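Local coordinates for fucose-specific lectin (Aleuria aurantia, PDB 6GKE), which binds L-fucose specifically, with strongest preference for the alpha-1,6-linked core fucose of glycoproteins, and may also act as an antifungal protein, at residues P223-Y228 / G243-P248; I274-F279 / K296-G301; V105-G110 / H145-S150; G100-V105 / G151-G156. The protein carries 1 engineered substitution. One frame throughout, in Å; residues are numbered along the deposited sequence. Where two conformers were deposited one is given.

Interaction 1: residues P223-Y228 / G243-P248; sequences PQIRVY and GSWNTP. Engineered in segment 223-228: Gln224 (natural residue Asn). With FUC (alpha-L-fucopyranose), chain G; FUC (alpha-L-fucopyranose), chain F.
Trp245 reaches Ile225 and Val227 with the benzo part of its indole while the pyrrole N-H holds a sugar. At CB the side chain leaves its loop with CG anti to the carbonyl carbon (chi1 -70°), which carries the ring across to strand 224-230. CD1 passes near O3 of the chain F fucose, and the next atom, NE1, donates to it: NE1 lies 2.9 Å from that O3, the N-H...O angle is 170°, and the oxygen sits at the ring edge, in plane. CE2 and CZ2 skirt the same hydroxyl. At the far corner CH2 touches two methyls, CG2 of Ile225 at 3.9 Å and CG2 of Val227 at 3.7 Å. Beta-branched residues suit this strand, since each puts a methyl close to the backbone; CD1 of Ile225 also lies 3.9 Å from O4 of the chain F fucose. Arg226 points the other way, as alternation along a strand requires. Its NE lies 2.8 Å from O4 of the chain G fucose, its NH2 bonds the ring oxygen O5, and NH1 and NH2 together grip OE1 of Gln224, an engineered residue, within the guanidinium plane. Glu191, Arg179 and Gly203 give the chain F fucose further hydrogen bonds. One strand thus serves two sugars, as expected of a six-bladed propeller lectin with its fucose sites between adjacent blades.

Interaction 2: residues I274-F279 / K296-G301; sequences IDISVF and KGWSIG. With FUC (alpha-L-fucopyranose), chain G.
Apolar contact between Trp298 and the pair Ile276 and Val278 joins the last strand of this blade to its second strand, with strand 286-293 lying between them. The indole bridges that gap by its CH2 corner. CG2 of Ile276 comes in at the ring edge, 3.8 Å from CH2 of Trp298, because CG2 stands anti to the backbone N while CG1 lies beside that N (chi1 -52°). CG2 of Val278 is a looser neighbour, 4.2 Å from the same CH2. Both aliphatic residues are buried and their CB atoms face the tryptophan, so compact branched side chains fit between the strand and the ring. Tyr228 of strand 224-230 packs against all three residues, and Trp292 meets Trp298 edge-to-face.

The polar part is a single, nearly straight bond: NE1 of Trp298 donates to O3 of the chain G fucose at 2.9 Å, with an N-H...O angle of 172° and the oxygen in the ring plane. Glu238 and Arg226 supply further bonds to this sugar.

Contacts of methyl with methyl make up the third kind. C6 of the fucose is met by CG2 of Ile274 at 3.7 Å and by CD1 of Ile276 at 3.8 Å, an apolar patch well matched to the 6-deoxy group of the sugar.

In the backbone, a classic beta bulge opposite Ile293, formed by Lys296 and Gly297, leads into the tryptophan strand; the glycine takes a positive phi there. Tryptophan from one blade, arginine and glutamate from the preceding one: this is the inter-blade fucose pocket of the lectin propeller.

Interaction 3: residues V105-G110 / H145-S150; sequences VGVKVG and HEYVWS. With FUC (alpha-L-fucopyranose), chain B; FUC (alpha-L-fucopyranose), chain E; NDG (2-acetamido-2-deoxy-alpha-D-glucopyranose), chain C.
Val107 and Tyr147 mark the closest approach of two segments that run in roughly opposite directions, their CA atoms 8.7 Å apart. This separation is too wide for backbone pairing, and side chains fill it. Segment 105-110 is an irregular connection that turns at Gly106, where glycine suits the positive phi, and then lies beside strand 87-93, where Val107 shares backbone hydrogen bonds with Leu87. Segment 145-150 is regular strand as far as Trp149.

CG2 of Val107 sits over one face of the Tyr147 ring, 3.8 Å from its centroid and 16° off the normal, a CH-pi contact displaced toward CE1. Val105 adds CG1, which reaches the phenol end of the same ring, 3.6 Å from OH of Tyr147. The tyrosine turns its ring to these methyls through a chi1 of -124°, away from the usual staggered positions. In the six-bladed propeller the connection leads from the second blade to the third, and the valines and tyrosine pack the two blades together at that junction.

Glu146, next along the strand, points to the other side and serves a sugar. It extends its carboxylate to the chain E fucose, where O3 donates to OE1 of Glu146 at 2.6 Å and O4 to OE2 of the same residue at 2.7 Å. Each carboxylate oxygen takes one hydroxyl of the vicinal pair, and OE1 has a second donor in the backbone N of Ala157. Arg131 and Trp199 provide further hydrogen bonds to this fucose. Two residues on from Tyr147 and on its side again, Trp149, in the conformer described, lays one face against C5 and C6 of the chain B fucose.

Interaction 4: residues G100-V105 / G151-G156; sequences GQLGSV and GKWTAG. With FUC (alpha-L-fucopyranose), chain B; NDG (2-acetamido-2-deoxy-alpha-D-glucopyranose), chain C.
Leu102 sets its CD1 methyl over the indole face of Trp153, the residue through which segment 151-156 makes this contact. The segment begins at Gly151, a residue type suited to the positive phi there, and Lys152 leads on to Trp153, where the strand starts. Along the Trp153 side chain, CB meets CG2 of Val105 at 3.9 Å. The pyrrole ring then takes CD1 of Leu102, 3.8 Å from the centroid and 15° off the normal. Leucine suits the spot: with CG anti to the backbone N its branched end spreads over the indole. NE1 of Trp153 donates to O3 of the chain B fucose at 2.8 Å, in the ring plane. Gln101 grips the disaccharide from the facing segment: its N donates to fucose O2 at 3.1 Å, its OE1 accepts from that same O2 at 3.0 Å, and its NE2 reaches O7 of the GlcNAc at 2.9 Å. A turn in which Ser104 OG and N both bond to Gln101 O shapes this loop. Farther on, Thr154 and Gly156 pair by backbone with Val148 and Glu146. Trp153, on edge strand 153-162 beside strand 142-149, and Leu102 both pack on strands 73-81 and 87-93 of the preceding blade.

Overall arrangement
From the N terminus, segments 100-105 and 105-110 come first, sharing Val105 in the connection between the second and third blades. Interaction 3 closes at 145-150 and interaction 4 at 151-156, so the former nests inside the latter. Their strands, 142-149 and 153-162, are adjacent in one sheet, and both contacts tie the inter-blade connection to the third blade. Interactions 1 and 2 follow in series, each closing a short loop within a single blade, the fifth and the sixth. Tyr228 of interaction 1 joins those blades beside the fucose that both contacts touch. Interaction 2 lies across the chain's centre from interactions 3 and 4, with centres over 30 Å apart.

Interaction 1: residues P223-Y228 / G243-P248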
# COMPACT_ATOMS: atom_id res chain seq x y z
N PRO A 223 -33.28 5.75 -19.73
CA PRO A 223 -32.89 5.73 -18.33
C PRO A 223 -31.79 6.75 -18.04
O PRO A 223 -31.17 7.30 -18.96
CB PRO A 223 -32.36 4.30 -18.16
CG PRO A 223 -31.68 4.03 -19.48
CD PRO A 223 -32.50 4.78 -20.51
N GLN A 224 -31.55 6.98 -16.75
CA GLN A 224 -30.39 7.72 -16.28
C GLN A 224 -29.19 6.77 -16.25
O GLN A 224 -29.30 5.65 -15.75
CB GLN A 224 -30.64 8.29 -14.89
CG GLN A 224 -31.79 9.28 -14.82
CD GLN A 224 -31.52 10.57 -15.56
OE1 GLN A 224 -30.41 11.11 -15.52
NE2 GLN A 224 -32.54 11.08 -16.23
N ILE A 225 -28.06 7.24 -16.77
CA ILE A 225 -26.80 6.49 -16.69
C ILE A 225 -25.76 7.43 -16.09
O ILE A 225 -25.73 8.61 -16.43
CB ILE A 225 -26.32 5.96 -18.05
CG1 ILE A 225 -27.45 5.28 -18.84
CG2 ILE A 225 -25.13 5.03 -17.86
CD1 ILE A 225 -27.10 4.97 -20.27
N ARG A 226 -24.90 6.90 -15.22
CA ARG A 226 -23.74 7.65 -14.75
C ARG A 226 -22.51 6.76 -14.93
O ARG A 226 -22.51 5.60 -14.52
CB ARG A 226 -23.87 8.06 -13.28
CG ARG A 226 -25.11 8.88 -12.96
CD ARG A 226 -25.12 10.26 -13.61
NE ARG A 226 -26.28 11.05 -13.22
CZ ARG A 226 -27.44 11.08 -13.88
NH1 ARG A 226 -27.60 10.41 -15.01
NH2 ARG A 226 -28.44 11.79 -13.39
N VAL A 227 -21.47 7.33 -15.55
CA VAL A 227 -20.20 6.65 -15.76
C VAL A 227 -19.16 7.43 -14.96
O VAL A 227 -19.05 8.65 -15.09
CB VAL A 227 -19.84 6.59 -17.25
CG1 VAL A 227 -18.53 5.86 -17.48
CG2 VAL A 227 -20.95 5.95 -18.07
N TYR A 228 -18.41 6.70 -14.13
CA TYR A 228 -17.38 7.26 -13.25
C TYR A 228 -16.01 6.78 -13.71
O TYR A 228 -15.84 5.62 -14.09
CB TYR A 228 -17.60 6.83 -11.80
CG TYR A 228 -18.91 7.33 -11.27
CD1 TYR A 228 -19.06 8.66 -10.91
CD2 TYR A 228 -20.03 6.52 -11.23
CE1 TYR A 228 -20.28 9.17 -10.51
CE2 TYR A 228 -21.26 7.01 -10.83
CZ TYR A 228 -21.39 8.34 -10.48
OH TYR A 228 -22.62 8.83 -10.14
N GLY A 243 -30.85 11.28 -21.53
CA GLY A 243 -31.42 11.42 -22.87
C GLY A 243 -30.35 11.83 -23.86
O GLY A 243 -30.44 11.52 -25.05
N SER A 244 -29.39 12.60 -23.35
CA SER A 244 -28.14 12.91 -24.03
C SER A 244 -27.02 12.89 -22.98
O SER A 244 -27.30 12.92 -21.79
CB SER A 244 -28.21 14.23 -24.75
OG SER A 244 -28.32 15.30 -23.82
N TRP A 245 -25.77 12.83 -23.45
CA TRP A 245 -24.62 12.87 -22.56
C TRP A 245 -24.21 14.31 -22.32
O TRP A 245 -24.18 15.12 -23.24
CB TRP A 245 -23.45 12.08 -23.15
CG TRP A 245 -23.69 10.61 -23.16
CD1 TRP A 245 -24.13 9.86 -24.22
CD2 TRP A 245 -23.54 9.70 -22.06
NE1 TRP A 245 -24.26 8.55 -23.84
CE2 TRP A 245 -23.90 8.42 -22.53
CE3 TRP A 245 -23.13 9.84 -20.73
CZ2 TRP A 245 -23.85 7.29 -21.71
CZ3 TRP A 245 -23.07 8.72 -19.93
CH2 TRP A 245 -23.43 7.47 -20.41
N ASN A 246 -23.88 14.61 -21.06
CA ASN A 246 -23.33 15.91 -20.71
C ASN A 246 -21.81 15.91 -20.96
O ASN A 246 -21.22 14.90 -21.34
CB ASN A 246 -23.67 16.29 -19.27
CG ASN A 246 -22.92 15.48 -18.23
OD1 ASN A 246 -22.26 14.49 -18.54
ND2 ASN A 246 -23.02 15.91 -16.98
N THR A 247 -21.20 17.07 -20.74
CA THR A 247 -19.76 17.18 -20.66
C THR A 247 -19.33 16.59 -19.32
O THR A 247 -19.87 16.97 -18.28
CB THR A 247 -19.31 18.63 -20.81
OG1 THR A 247 -19.80 19.10 -22.07
CG2 THR A 247 -17.81 18.81 -20.74
N PRO A 248 -18.36 15.65 -19.26
CA PRO A 248 -17.96 15.09 -17.98
C PRO A 248 -17.49 16.20 -17.03
O PRO A 248 -16.89 17.19 -17.47
CB PRO A 248 -16.81 14.14 -18.34
CG PRO A 248 -17.10 13.76 -19.77
CD PRO A 248 -17.65 15.03 -20.39
C1 FUC G . -27.20 14.76 -11.69
C2 FUC G . -25.68 14.82 -11.76
C3 FUC G . -25.07 14.46 -10.41
C4 FUC G . -25.62 13.11 -9.92
C5 FUC G . -27.13 13.18 -9.89
C6 FUC G . -27.81 11.89 -9.44
O1 FUC G . -27.67 15.80 -10.84
O2 FUC G . -25.28 16.13 -12.15
O3 FUC G . -23.65 14.47 -10.50
O4 FUC G . -25.25 12.03 -10.79
O5 FUC G . -27.63 13.48 -11.20
C1 FUC F . -27.64 4.39 -27.13
C2 FUC F . -26.21 4.83 -26.90
C3 FUC F . -26.17 5.99 -25.90
C4 FUC F . -26.88 5.57 -24.61
C5 FUC F . -28.32 5.20 -24.95
C6 FUC F . -29.11 4.75 -23.74
O1 FUC F . -28.29 5.43 -27.84
O2 FUC F . -25.61 5.20 -28.15
O3 FUC F . -24.83 6.42 -25.68
O4 FUC F . -26.26 4.43 -24.02
O5 FUC F . -28.31 4.12 -25.90

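Interaction 2: residues I274-F279 / K296-G301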
# COMPACT_ATOMS: atom_id res chain seq x y z
N ILE A 274 -32.55 8.77 -6.13
CA ILE A 274 -31.42 7.88 -6.33
C ILE A 274 -30.42 8.10 -5.19
O ILE A 274 -30.20 9.22 -4.75
CB ILE A 274 -30.74 8.12 -7.71
CG1 ILE A 274 -29.73 7.03 -8.06
CG2 ILE A 274 -30.11 9.51 -7.78
CD1 ILE A 274 -30.31 5.64 -8.23
N ASP A 275 -29.83 6.99 -4.73
CA ASP A 275 -28.73 6.99 -3.78
C ASP A 275 -27.51 6.43 -4.51
O ASP A 275 -27.62 5.41 -5.18
CB ASP A 275 -29.06 6.15 -2.56
CG ASP A 275 -30.32 6.61 -1.85
OD1 ASP A 275 -30.37 7.79 -1.45
OD2 ASP A 275 -31.25 5.79 -1.72
N ILE A 276 -26.36 7.12 -4.40
CA ILE A 276 -25.13 6.72 -5.08
C ILE A 276 -23.96 6.80 -4.10
O ILE A 276 -23.78 7.81 -3.42
CB ILE A 276 -24.83 7.61 -6.31
CG1 ILE A 276 -26.02 7.70 -7.26
CG2 ILE A 276 -23.58 7.10 -7.02
CD1 ILE A 276 -25.88 8.78 -8.31
N SER A 277 -23.15 5.74 -4.09
CA SER A 277 -21.85 5.73 -3.42
C SER A 277 -20.75 5.45 -4.44
O SER A 277 -20.91 4.54 -5.25
CB SER A 277 -21.78 4.69 -2.33
OG SER A 277 -22.75 4.94 -1.32
N VAL A 278 -19.65 6.20 -4.37
CA VAL A 278 -18.46 5.89 -5.17
C VAL A 278 -17.28 5.76 -4.21
O VAL A 278 -16.84 6.74 -3.61
CB VAL A 278 -18.18 6.92 -6.27
CG1 VAL A 278 -17.00 6.48 -7.13
CG2 VAL A 278 -19.39 7.18 -7.14
N PHE A 279 -16.79 4.52 -4.06
CA PHE A 279 -15.75 4.17 -3.11
C PHE A 279 -14.36 4.39 -3.71
O PHE A 279 -14.17 4.21 -4.92
CB PHE A 279 -15.90 2.70 -2.70
CG PHE A 279 -17.19 2.45 -1.98
CD1 PHE A 279 -17.27 2.62 -0.60
CD2 PHE A 279 -18.34 2.12 -2.67
CE1 PHE A 279 -18.46 2.42 0.07
CE2 PHE A 279 -19.54 1.93 -2.00
CZ PHE A 279 -19.60 2.09 -0.63
N LYS A 296 -28.34 18.35 -1.75
CA LYS A 296 -27.04 18.71 -1.14
C LYS A 296 -25.92 18.63 -2.19
O LYS A 296 -25.07 19.52 -2.25
CB LYS A 296 -26.73 17.77 0.03
N GLY A 297 -25.92 17.56 -2.99
CA GLY A 297 -24.87 17.30 -3.97
C GLY A 297 -23.91 16.24 -3.46
O GLY A 297 -24.29 15.38 -2.66
N TRP A 298 -22.66 16.33 -3.92
CA TRP A 298 -21.62 15.36 -3.63
C TRP A 298 -20.79 15.78 -2.41
O TRP A 298 -20.41 16.93 -2.27
CB TRP A 298 -20.68 15.20 -4.82
CG TRP A 298 -21.29 14.50 -5.99
CD1 TRP A 298 -21.81 15.07 -7.12
CD2 TRP A 298 -21.44 13.08 -6.14
NE1 TRP A 298 -22.25 14.09 -7.97
CE2 TRP A 298 -22.05 12.86 -7.39
CE3 TRP A 298 -21.10 11.98 -5.35
CZ2 TRP A 298 -22.32 11.58 -7.87
CZ3 TRP A 298 -21.37 10.72 -5.82
CH2 TRP A 298 -21.96 10.52 -7.06
N SER A 299 -20.45 14.80 -1.57
CA SER A 299 -19.53 15.01 -0.46
C SER A 299 -18.83 13.70 -0.13
O SER A 299 -19.29 12.64 -0.51
CB SER A 299 -20.25 15.56 0.75
OG SER A 299 -21.25 14.66 1.19
N ILE A 300 -17.71 13.80 0.60
CA ILE A 300 -17.04 12.62 1.12
C ILE A 300 -17.78 12.20 2.40
O ILE A 300 -17.97 13.00 3.31
CB ILE A 300 -15.54 12.88 1.35
CG1 ILE A 300 -14.85 13.23 0.03
CG2 ILE A 300 -14.89 11.69 2.03
CD1 ILE A 300 -13.45 13.79 0.19
N GLY A 301 -18.19 10.93 2.44
CA GLY A 301 -18.99 10.40 3.54
C GLY A 301 -18.15 9.75 4.62
O GLY A 301 -16.94 9.97 4.74
C1 FUC G . -27.20 14.76 -11.69
C2 FUC G . -25.68 14.82 -11.76
C3 FUC G . -25.07 14.46 -10.41
C4 FUC G . -25.62 13.11 -9.92
C5 FUC G . -27.13 13.18 -9.89
C6 FUC G . -27.81 11.89 -9.44
O1 FUC G . -27.67 15.80 -10.84
O2 FUC G . -25.28 16.13 -12.15
O3 FUC G . -23.65 14.47 -10.50
O4 FUC G . -25.25 12.03 -10.79
O5 FUC G . -27.63 13.48 -11.20

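Interaction 3: residues V105-G110 / H145-S150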
# COMPACT_ATOMS: atom_id res chain seq x y z
N VAL A 105 -16.01 -23.81 -14.28
CA VAL A 105 -16.11 -23.70 -15.75
C VAL A 105 -14.72 -23.70 -16.40
O VAL A 105 -14.56 -24.23 -17.49
CB VAL A 105 -16.93 -22.46 -16.15
CG1 VAL A 105 -16.91 -22.24 -17.66
CG2 VAL A 105 -18.35 -22.57 -15.64
N GLY A 106 -13.74 -23.07 -15.75
CA GLY A 106 -12.37 -23.00 -16.30
C GLY A 106 -12.15 -21.82 -17.24
O GLY A 106 -11.50 -21.96 -18.28
N VAL A 107 -12.63 -20.64 -16.84
CA VAL A 107 -12.40 -19.42 -17.60
C VAL A 107 -11.08 -18.79 -17.14
O VAL A 107 -10.99 -18.30 -16.02
CB VAL A 107 -13.57 -18.44 -17.43
CG1 VAL A 107 -13.32 -17.16 -18.22
CG2 VAL A 107 -14.90 -19.07 -17.82
N LYS A 108 -10.06 -18.82 -18.00
CA LYS A 108 -8.77 -18.22 -17.67
C LYS A 108 -8.83 -16.72 -17.97
O LYS A 108 -9.30 -16.29 -19.03
CB LYS A 108 -7.64 -18.92 -18.44
CG LYS A 108 -6.23 -18.51 -18.04
CD LYS A 108 -5.73 -19.19 -16.78
CE LYS A 108 -4.22 -19.14 -16.64
NZ LYS A 108 -3.73 -20.21 -15.73
N VAL A 109 -8.34 -15.94 -17.02
CA VAL A 109 -8.35 -14.49 -17.07
C VAL A 109 -6.91 -13.98 -17.15
O VAL A 109 -6.01 -14.54 -16.52
CB VAL A 109 -9.10 -13.96 -15.83
CG1 VAL A 109 -9.12 -12.44 -15.74
CG2 VAL A 109 -10.52 -14.49 -15.78
N GLY A 110 -6.69 -12.93 -17.94
CA GLY A 110 -5.38 -12.28 -17.97
C GLY A 110 -4.99 -11.80 -16.58
O GLY A 110 -5.83 -11.33 -15.82
N HIS A 145 -14.23 -9.85 -22.95
CA HIS A 145 -15.00 -11.06 -23.08
C HIS A 145 -16.11 -11.07 -22.03
O HIS A 145 -15.98 -10.47 -20.98
CB HIS A 145 -14.10 -12.29 -22.92
CG HIS A 145 -13.10 -12.41 -24.01
ND1 HIS A 145 -13.30 -13.23 -25.10
CD2 HIS A 145 -11.91 -11.80 -24.20
CE1 HIS A 145 -12.26 -13.14 -25.91
NE2 HIS A 145 -11.40 -12.27 -25.38
N GLU A 146 -17.17 -11.82 -22.33
CA GLU A 146 -18.36 -11.90 -21.50
C GLU A 146 -18.66 -13.36 -21.17
O GLU A 146 -18.62 -14.22 -22.06
CB GLU A 146 -19.52 -11.29 -22.29
CG GLU A 146 -20.87 -11.31 -21.59
CD GLU A 146 -22.01 -10.96 -22.54
OE1 GLU A 146 -22.08 -11.61 -23.60
OE2 GLU A 146 -22.81 -10.05 -22.22
N TYR A 147 -19.00 -13.62 -19.90
CA TYR A 147 -19.57 -14.91 -19.49
C TYR A 147 -21.01 -14.64 -19.02
O TYR A 147 -21.31 -13.60 -18.44
CB TYR A 147 -18.69 -15.67 -18.48
CG TYR A 147 -18.35 -17.05 -19.00
CD1 TYR A 147 -17.40 -17.20 -20.00
CD2 TYR A 147 -19.07 -18.17 -18.63
CE1 TYR A 147 -17.15 -18.42 -20.60
CE2 TYR A 147 -18.84 -19.41 -19.22
CZ TYR A 147 -17.88 -19.53 -20.21
OH TYR A 147 -17.66 -20.73 -20.83
N VAL A 148 -21.88 -15.60 -19.32
CA VAL A 148 -23.33 -15.43 -19.30
C VAL A 148 -23.97 -16.45 -18.36
O VAL A 148 -23.75 -17.64 -18.54
CB VAL A 148 -23.87 -15.64 -20.73
CG1 VAL A 148 -25.39 -15.70 -20.78
CG2 VAL A 148 -23.33 -14.61 -21.69
N TRP A 149 -24.80 -15.98 -17.41
CA TRP A 149 -25.69 -16.85 -16.65
C TRP A 149 -27.13 -16.44 -16.93
O TRP A 149 -27.57 -15.40 -16.45
CB TRP A 149 -25.48 -16.79 -15.13
CG TRP A 149 -26.53 -17.56 -14.39
CD1 TRP A 149 -27.81 -17.19 -14.08
CD2 TRP A 149 -26.39 -18.91 -13.91
NE1 TRP A 149 -28.46 -18.21 -13.44
CE2 TRP A 149 -27.61 -19.28 -13.31
CE3 TRP A 149 -25.33 -19.82 -13.93
CZ2 TRP A 149 -27.79 -20.53 -12.73
CZ3 TRP A 149 -25.52 -21.06 -13.36
CH2 TRP A 149 -26.73 -21.40 -12.76
N SER A 150 -27.85 -17.27 -17.67
CA SER A 150 -29.30 -17.16 -17.78
C SER A 150 -29.88 -18.57 -17.63
O SER A 150 -30.71 -19.01 -18.42
CB SER A 150 -29.74 -16.42 -19.04
OG SER A 150 -29.45 -15.02 -18.98
C1 FUC B . -25.78 -20.17 -8.10
C2 FUC B . -24.31 -20.13 -8.49
C3 FUC B . -24.16 -19.86 -9.98
C4 FUC B . -24.91 -18.57 -10.33
C5 FUC B . -26.38 -18.75 -9.95
C6 FUC B . -27.23 -17.53 -10.27
O2 FUC B . -23.68 -21.37 -8.16
O3 FUC B . -22.77 -19.81 -10.34
O4 FUC B . -24.40 -17.44 -9.61
O5 FUC B . -26.46 -18.99 -8.54
C1 FUC E . -26.88 -13.29 -24.49
C2 FUC E . -25.40 -13.02 -24.75
C3 FUC E . -25.24 -11.57 -25.25
C4 FUC E . -25.88 -10.60 -24.26
C5 FUC E . -27.36 -10.96 -24.15
C6 FUC E . -28.12 -10.03 -23.23
O1 FUC E . -27.53 -13.35 -25.76
O2 FUC E . -24.88 -13.98 -25.69
O3 FUC E . -23.87 -11.27 -25.48
O4 FUC E . -25.31 -10.70 -22.95
O5 FUC E . -27.47 -12.30 -23.65
C1 NDG C . -28.47 -24.25 -10.94
C2 NDG C . -27.59 -25.37 -10.41
C3 NDG C . -27.70 -25.44 -8.89
C4 NDG C . -27.38 -24.07 -8.28
C5 NDG C . -28.20 -22.95 -8.92
C6 NDG C . -27.75 -21.58 -8.44
C7 NDG C . -27.14 -27.31 -11.86
C8 NDG C . -27.67 -28.63 -12.36
O5 NDG C . -28.08 -23.01 -10.34
O3 NDG C . -26.78 -26.41 -8.39
O4 NDG C . -27.62 -24.09 -6.87
O6 NDG C . -26.35 -21.32 -8.72
O7 NDG C . -26.06 -26.89 -12.22
N2 NDG C . -27.94 -26.66 -11.00
O1 NDG C . -29.84 -24.52 -10.65

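Interaction 4: residues G100-V105 / G151-G156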
# COMPACT_ATOMS: atom_id res chain seq x y z
N GLY A 100 -19.39 -20.51 -5.42
CA GLY A 100 -20.32 -20.66 -6.54
C GLY A 100 -19.76 -21.54 -7.64
O GLY A 100 -18.58 -21.93 -7.63
N GLN A 101 -20.61 -21.81 -8.64
CA GLN A 101 -20.30 -22.77 -9.69
C GLN A 101 -19.36 -22.20 -10.77
O GLN A 101 -18.82 -22.98 -11.55
CB GLN A 101 -21.59 -23.25 -10.35
CG GLN A 101 -22.41 -24.15 -9.46
CD GLN A 101 -23.76 -24.39 -10.08
OE1 GLN A 101 -24.68 -23.58 -9.95
NE2 GLN A 101 -23.88 -25.48 -10.82
N LEU A 102 -19.18 -20.88 -10.87
CA LEU A 102 -18.45 -20.34 -12.03
C LEU A 102 -17.00 -20.86 -12.08
O LEU A 102 -16.48 -21.11 -13.16
CB LEU A 102 -18.49 -18.82 -12.02
CG LEU A 102 -17.76 -18.12 -13.17
CD1 LEU A 102 -18.20 -18.63 -14.54
CD2 LEU A 102 -17.98 -16.62 -13.08
N GLY A 103 -16.34 -21.03 -10.92
CA GLY A 103 -14.94 -21.46 -10.90
C GLY A 103 -14.73 -22.80 -11.60
O GLY A 103 -13.66 -23.04 -12.15
N SER A 104 -15.74 -23.67 -11.58
CA SER A 104 -15.65 -25.01 -12.16
C SER A 104 -15.64 -24.96 -13.69
O SER A 104 -15.32 -25.95 -14.33
CB SER A 104 -16.75 -25.90 -11.65
OG SER A 104 -18.01 -25.49 -12.16
N VAL A 105 -16.01 -23.81 -14.28
CA VAL A 105 -16.11 -23.70 -15.75
C VAL A 105 -14.72 -23.70 -16.40
O VAL A 105 -14.56 -24.23 -17.49
CB VAL A 105 -16.93 -22.46 -16.15
CG1 VAL A 105 -16.91 -22.24 -17.66
CG2 VAL A 105 -18.35 -22.57 -15.64
N GLY A 151 -29.41 -19.26 -16.59
CA GLY A 151 -29.82 -20.61 -16.20
C GLY A 151 -28.64 -21.55 -16.01
O GLY A 151 -28.70 -22.50 -15.24
N LYS A 152 -27.57 -21.30 -16.77
CA LYS A 152 -26.32 -22.07 -16.77
C LYS A 152 -25.24 -21.12 -17.26
O LYS A 152 -25.55 -20.21 -18.01
CB LYS A 152 -26.38 -23.25 -17.75
CG LYS A 152 -27.42 -24.33 -17.48
CD LYS A 152 -27.10 -25.16 -16.26
CE LYS A 152 -28.19 -26.15 -15.92
NZ LYS A 152 -28.27 -27.26 -16.90
N TRP A 153 -23.98 -21.34 -16.88
CA TRP A 153 -22.89 -20.51 -17.39
C TRP A 153 -22.53 -20.93 -18.82
O TRP A 153 -22.30 -22.10 -19.10
CB TRP A 153 -21.66 -20.60 -16.50
CG TRP A 153 -21.80 -19.88 -15.20
CD1 TRP A 153 -21.91 -20.44 -13.97
CD2 TRP A 153 -21.84 -18.45 -15.00
NE1 TRP A 153 -22.03 -19.47 -13.01
CE2 TRP A 153 -21.98 -18.24 -13.61
CE3 TRP A 153 -21.74 -17.34 -15.84
CZ2 TRP A 153 -22.04 -16.97 -13.06
CZ3 TRP A 153 -21.79 -16.08 -15.29
CH2 TRP A 153 -21.94 -15.90 -13.91
N THR A 154 -22.41 -19.93 -19.70
CA THR A 154 -21.88 -20.16 -21.03
C THR A 154 -21.18 -18.88 -21.51
O THR A 154 -21.39 -17.80 -20.98
CB THR A 154 -22.98 -20.66 -21.98
OG1 THR A 154 -22.36 -21.29 -23.10
CG2 THR A 154 -23.90 -19.56 -22.45
N ALA A 155 -20.32 -19.04 -22.52
CA ALA A 155 -19.62 -17.90 -23.07
C ALA A 155 -20.60 -16.98 -23.81
O ALA A 155 -21.57 -17.45 -24.42
CB ALA A 155 -18.51 -18.35 -23.98
N GLY A 156 -20.30 -15.69 -23.76
CA GLY A 156 -21.01 -14.69 -24.53
C GLY A 156 -20.11 -14.03 -25.55
O GLY A 156 -19.34 -14.69 -26.25
C1 FUC B . -25.78 -20.17 -8.10
C2 FUC B . -24.31 -20.13 -8.49
C3 FUC B . -24.16 -19.86 -9.98
C4 FUC B . -24.91 -18.57 -10.33
C5 FUC B . -26.38 -18.75 -9.95
C6 FUC B . -27.23 -17.53 -10.27
O2 FUC B . -23.68 -21.37 -8.16
O3 FUC B . -22.77 -19.81 -10.34
O4 FUC B . -24.40 -17.44 -9.61
O5 FUC B . -26.46 -18.99 -8.54
C1 NDG C . -28.47 -24.25 -10.94
C2 NDG C . -27.59 -25.37 -10.41
C3 NDG C . -27.70 -25.44 -8.89
C4 NDG C . -27.38 -24.07 -8.28
C5 NDG C . -28.20 -22.95 -8.92
C6 NDG C . -27.75 -21.58 -8.44
C7 NDG C . -27.14 -27.31 -11.86
C8 NDG C . -27.67 -28.63 -12.36
O5 NDG C . -28.08 -23.01 -10.34
O3 NDG C . -26.78 -26.41 -8.39
O4 NDG C . -27.62 -24.09 -6.87
O6 NDG C . -26.35 -21.32 -8.72
O7 NDG C . -26.06 -26.89 -12.22
N2 NDG C . -27.94 -26.66 -11.00
O1 NDG C . -29.84 -24.52 -10.65